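Histidine acid phosphatase (Hafnia alvei, PDB 4ARU) is a histidine acid phosphatase of branch 2 of the histidine phosphatase superfamily and binds a potassium ion at a disulfide-closed loop. Local coordinates at residues C384-Q387 against C393-S396; A6-E11 against K347-V352. All blocks are in the same frame, centred on the assembly; numbering follows the deposited sequence. Where two conformers were deposited one is given.

Contact 1: C384-Q387 against C393-S396; sequences CSDQ and CPLS. With K (potassium ion), chain E.
Cys384 and Cys393 are joined by a disulfide, SG to SG 2.2 Å with a chi3 of 105°, which closes the loop leading into strand 393-394 of the main mixed sheet of this histidine phosphatase. Each SG is anti to its backbone N (chi1 -168° for Cys384, 179° for Cys393).

Packing on Pro394 continues beside the bridge. This proline, at the N-cap of helix 395-405, sets its CD 3.9 Å from Cys384 SG. The carboxylate of Asp386 lies across the same ring in van der Waals contact, a polar group on an apolar one, with OD1 3.6 Å from Pro394 CD, while its OD2 is hydrogen-bonded to Thr397 in the helix.

Metal coordination makes up the third group. Residues 384-387 form a type I beta turn, closed by Gln387 N to Cys384 O at 3.1 Å, and this carbonyl oxygen also binds the potassium ion. Asn380 OD1, Ile381 O and two waters contribute further ligands. The extended Gln387 side chain passes Cys393 N with its CG at 4.0 Å; its NE2 is hydrogen-bonded to Gly391 O and Leu379 O, which fixes the amide rotation, and its OE1 meets the potassium ion at 2.8 Å.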
# COMPACT_ATOMS: atom_id res chain seq x y z
N CYS A 384 -0.02 -15.21 15.28
CA CYS A 384 1.30 -15.85 15.58
C CYS A 384 1.54 -15.70 17.08
O CYS A 384 2.25 -14.81 17.53
CB CYS A 384 2.41 -15.20 14.73
SG CYS A 384 3.96 -16.16 14.79
N SER A 385 0.93 -16.59 17.83
CA SER A 385 0.99 -16.50 19.29
C SER A 385 2.35 -16.94 19.85
O SER A 385 2.63 -16.79 21.04
CB SER A 385 -0.19 -17.26 19.88
OG SER A 385 -0.24 -18.63 19.46
N ASP A 386 3.18 -17.51 18.98
CA ASP A 386 4.59 -17.82 19.33
C ASP A 386 5.58 -16.73 18.87
O ASP A 386 6.78 -16.88 19.10
CB ASP A 386 4.99 -19.24 18.93
CG ASP A 386 4.50 -19.63 17.59
OD1 ASP A 386 4.09 -18.72 16.82
OD2 ASP A 386 4.51 -20.83 17.27
N GLN A 387 5.09 -15.61 18.36
CA GLN A 387 5.96 -14.52 17.89
C GLN A 387 6.72 -13.99 19.11
O GLN A 387 6.16 -13.83 20.19
CB GLN A 387 5.13 -13.42 17.28
CG GLN A 387 5.93 -12.34 16.56
CD GLN A 387 5.06 -11.37 15.80
OE1 GLN A 387 3.86 -11.31 16.01
NE2 GLN A 387 5.67 -10.60 14.89
N CYS A 393 8.37 -14.28 14.02
CA CYS A 393 7.34 -15.30 13.94
C CYS A 393 7.96 -16.56 13.35
O CYS A 393 8.43 -16.50 12.22
CB CYS A 393 6.23 -14.78 13.00
SG CYS A 393 4.87 -15.95 12.76
N PRO A 394 7.94 -17.71 14.03
CA PRO A 394 8.46 -18.94 13.40
C PRO A 394 7.85 -19.16 12.00
O PRO A 394 6.66 -18.99 11.82
CB PRO A 394 8.02 -20.07 14.30
CG PRO A 394 7.66 -19.47 15.59
CD PRO A 394 7.31 -18.03 15.35
N LEU A 395 8.68 -19.44 11.01
CA LEU A 395 8.18 -19.61 9.65
C LEU A 395 7.12 -20.72 9.61
O LEU A 395 6.12 -20.59 8.90
CB LEU A 395 9.32 -19.97 8.69
CG LEU A 395 8.86 -20.28 7.25
CD1 LEU A 395 8.18 -19.08 6.63
CD2 LEU A 395 10.04 -20.71 6.42
N SER A 396 7.31 -21.79 10.38
CA SER A 396 6.36 -22.89 10.39
C SER A 396 4.99 -22.39 10.85
O SER A 396 3.96 -22.80 10.32
CB SER A 396 6.91 -24.00 11.28
OG SER A 396 7.32 -23.55 12.58
K K E . 1.92 -12.08 17.90
O HOH W 1 -0.30 -12.83 19.29
O HOH W 2 3.14 -11.93 20.33

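Contact 2: A6-E11 against K347-V352; sequences AGFQLE and KPYVSV
Phe8 and Tyr349 meet through their rings, and this single aromatic pair carries the contact. The closest approach is Phe8 CZ to Tyr349 CE1 at 3.9 Å. Phe8 CE2 adds a second point, 4.1 Å from both Tyr349 CE1 and Tyr349 CD1, and the contact comes down to CZ and CE2 of Phe8 and CE1 and CD1 of Tyr349. The planes are nearly parallel, 16° apart, but the centroids are separated by 5.4 Å: the rings are slid so far past one another that they barely overlap. The two side chains themselves cross at about a right angle.

The first torsion of Tyr349 (chi1 -52°, CG anti to the carbonyl carbon) helps set the ring there, on a CB that already faces residues 6-11. Phe8 starts less directly, and it is the far end of its ring that closes the distance.

The next shell holds both rings. Tyr349 OH is hydrogen-bonded to Asp343 OD2, and Asp343 OD1 also accepts from Lys347 N, tying the phenol to the start of its own strand. Tyr392 meets the Phe8 ring with planes at about 60° and touches Tyr349 as well, while Trp341 packs against Phe8.

Farther out, the backbones are spaced by an intervening strand of the mixed sheet. The nearest CA atoms, Phe8 and Lys347, are 9.5 Å apart, and strand 335-342 pairs antiparallel with both 9-18 and 348-356. Gln9 is hydrogen-bonded to Val342 and Tyr349 to Trp341 through the main chain, and Glu11 makes a salt bridge to Arg340. The contact therefore joins the residue just before strand 9-18 to strand 348-356, across the intervening strand 335-342, by dispersion between ring carbons, with the phenol's polar end satisfied by Asp343.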
# COMPACT_ATOMS: atom_id res chain seq x y z
N ALA A 6 22.24 -12.21 18.66
CA ALA A 6 23.48 -12.93 18.36
C ALA A 6 23.16 -14.16 17.57
O ALA A 6 22.28 -14.94 17.93
CB ALA A 6 24.21 -13.30 19.62
N GLY A 7 23.88 -14.37 16.48
CA GLY A 7 23.71 -15.62 15.72
C GLY A 7 22.64 -15.56 14.63
O GLY A 7 22.55 -16.46 13.80
N PHE A 8 21.78 -14.57 14.67
CA PHE A 8 20.74 -14.45 13.66
C PHE A 8 21.35 -14.01 12.34
O PHE A 8 22.24 -13.15 12.29
CB PHE A 8 19.65 -13.45 14.09
CG PHE A 8 18.52 -14.06 14.91
CD1 PHE A 8 18.78 -14.86 16.00
CD2 PHE A 8 17.21 -13.78 14.58
CE1 PHE A 8 17.72 -15.41 16.76
CE2 PHE A 8 16.16 -14.31 15.33
CZ PHE A 8 16.42 -15.11 16.40
N GLN A 9 20.81 -14.57 11.27
CA GLN A 9 21.25 -14.25 9.89
C GLN A 9 20.08 -13.91 9.02
O GLN A 9 19.12 -14.62 9.01
CB GLN A 9 21.93 -15.48 9.29
CG GLN A 9 23.12 -16.02 10.06
CD GLN A 9 24.35 -15.10 10.02
OE1 GLN A 9 24.45 -14.21 9.17
NE2 GLN A 9 25.29 -15.35 10.90
N LEU A 10 20.15 -12.82 8.27
CA LEU A 10 19.11 -12.45 7.32
C LEU A 10 19.32 -13.19 6.01
O LEU A 10 20.35 -12.95 5.33
CB LEU A 10 19.11 -10.95 7.07
CG LEU A 10 18.04 -10.45 6.07
CD1 LEU A 10 16.61 -10.75 6.49
CD2 LEU A 10 18.23 -8.95 5.86
N GLU A 11 18.43 -14.11 5.64
CA GLU A 11 18.63 -14.96 4.45
C GLU A 11 18.00 -14.34 3.19
O GLU A 11 18.52 -14.51 2.10
CB GLU A 11 18.05 -16.35 4.65
CG GLU A 11 18.88 -17.14 5.67
CD GLU A 11 18.68 -18.62 5.60
OE1 GLU A 11 17.68 -19.05 5.00
OE2 GLU A 11 19.53 -19.34 6.14
N LYS A 347 16.88 -22.44 12.72
CA LYS A 347 15.43 -22.25 12.70
C LYS A 347 15.04 -20.96 11.94
O LYS A 347 15.52 -19.89 12.27
CB LYS A 347 14.91 -22.19 14.15
CG LYS A 347 13.41 -21.85 14.28
CD LYS A 347 12.90 -22.04 15.70
CE LYS A 347 11.37 -22.09 15.76
NZ LYS A 347 10.75 -22.88 14.66
N PRO A 348 14.08 -21.04 10.98
CA PRO A 348 13.66 -19.85 10.25
C PRO A 348 12.48 -19.15 10.89
O PRO A 348 11.58 -19.81 11.45
CB PRO A 348 13.31 -20.38 8.83
CG PRO A 348 13.09 -21.81 9.02
CD PRO A 348 13.67 -22.29 10.33
N TYR A 349 12.54 -17.84 10.82
CA TYR A 349 11.50 -16.95 11.28
C TYR A 349 11.21 -15.91 10.22
O TYR A 349 12.05 -15.62 9.35
CB TYR A 349 11.96 -16.17 12.51
CG TYR A 349 12.52 -16.94 13.65
CD1 TYR A 349 13.88 -17.30 13.69
CD2 TYR A 349 11.73 -17.29 14.76
CE1 TYR A 349 14.41 -17.97 14.75
CE2 TYR A 349 12.28 -17.95 15.86
CZ TYR A 349 13.62 -18.32 15.83
OH TYR A 349 14.21 -18.96 16.90
N VAL A 350 10.04 -15.31 10.34
CA VAL A 350 9.65 -14.16 9.53
C VAL A 350 9.45 -12.98 10.45
O VAL A 350 8.78 -13.11 11.50
CB VAL A 350 8.32 -14.42 8.75
CG1 VAL A 350 7.91 -13.18 7.92
CG2 VAL A 350 8.38 -15.68 7.89
N SER A 351 10.05 -11.85 10.12
CA SER A 351 9.74 -10.55 10.71
C SER A 351 9.02 -9.69 9.66
O SER A 351 9.30 -9.84 8.46
CB SER A 351 11.04 -9.86 11.11
OG SER A 351 10.80 -8.76 11.97
N VAL A 352 8.16 -8.79 10.09
CA VAL A 352 7.48 -7.89 9.15
C VAL A 352 7.56 -6.47 9.66
O VAL A 352 7.24 -6.20 10.80
CB VAL A 352 6.01 -8.28 8.88
CG1 VAL A 352 5.50 -7.60 7.63
CG2 VAL A 352 5.81 -9.74 8.78

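How the contacts relate
Contact 2 comes first in closing order: residues 347-352 complete it before 384-387 opens contact 1. Their centres lie about 12 Å apart, on the same side of the chain's centre, and both reach the main mixed sheet. Strand 348-356 is the shared element, since it pairs antiparallel with strand 393-394. Probable hydrogen bonds make the joint, Cys393 O to Val350 N at 2.8 Å and Leu395 N to Pro348 O at 3.0 Å, and Leu395 CD1 packs 3.6 Å from Val350 CG2. The potassium-bearing loop and helix 395-405 are thus fastened to strand 348-356, which strand 335-342 separates from strand 9-18, so the sheet joins an early strand of the chain to a late loop and helix.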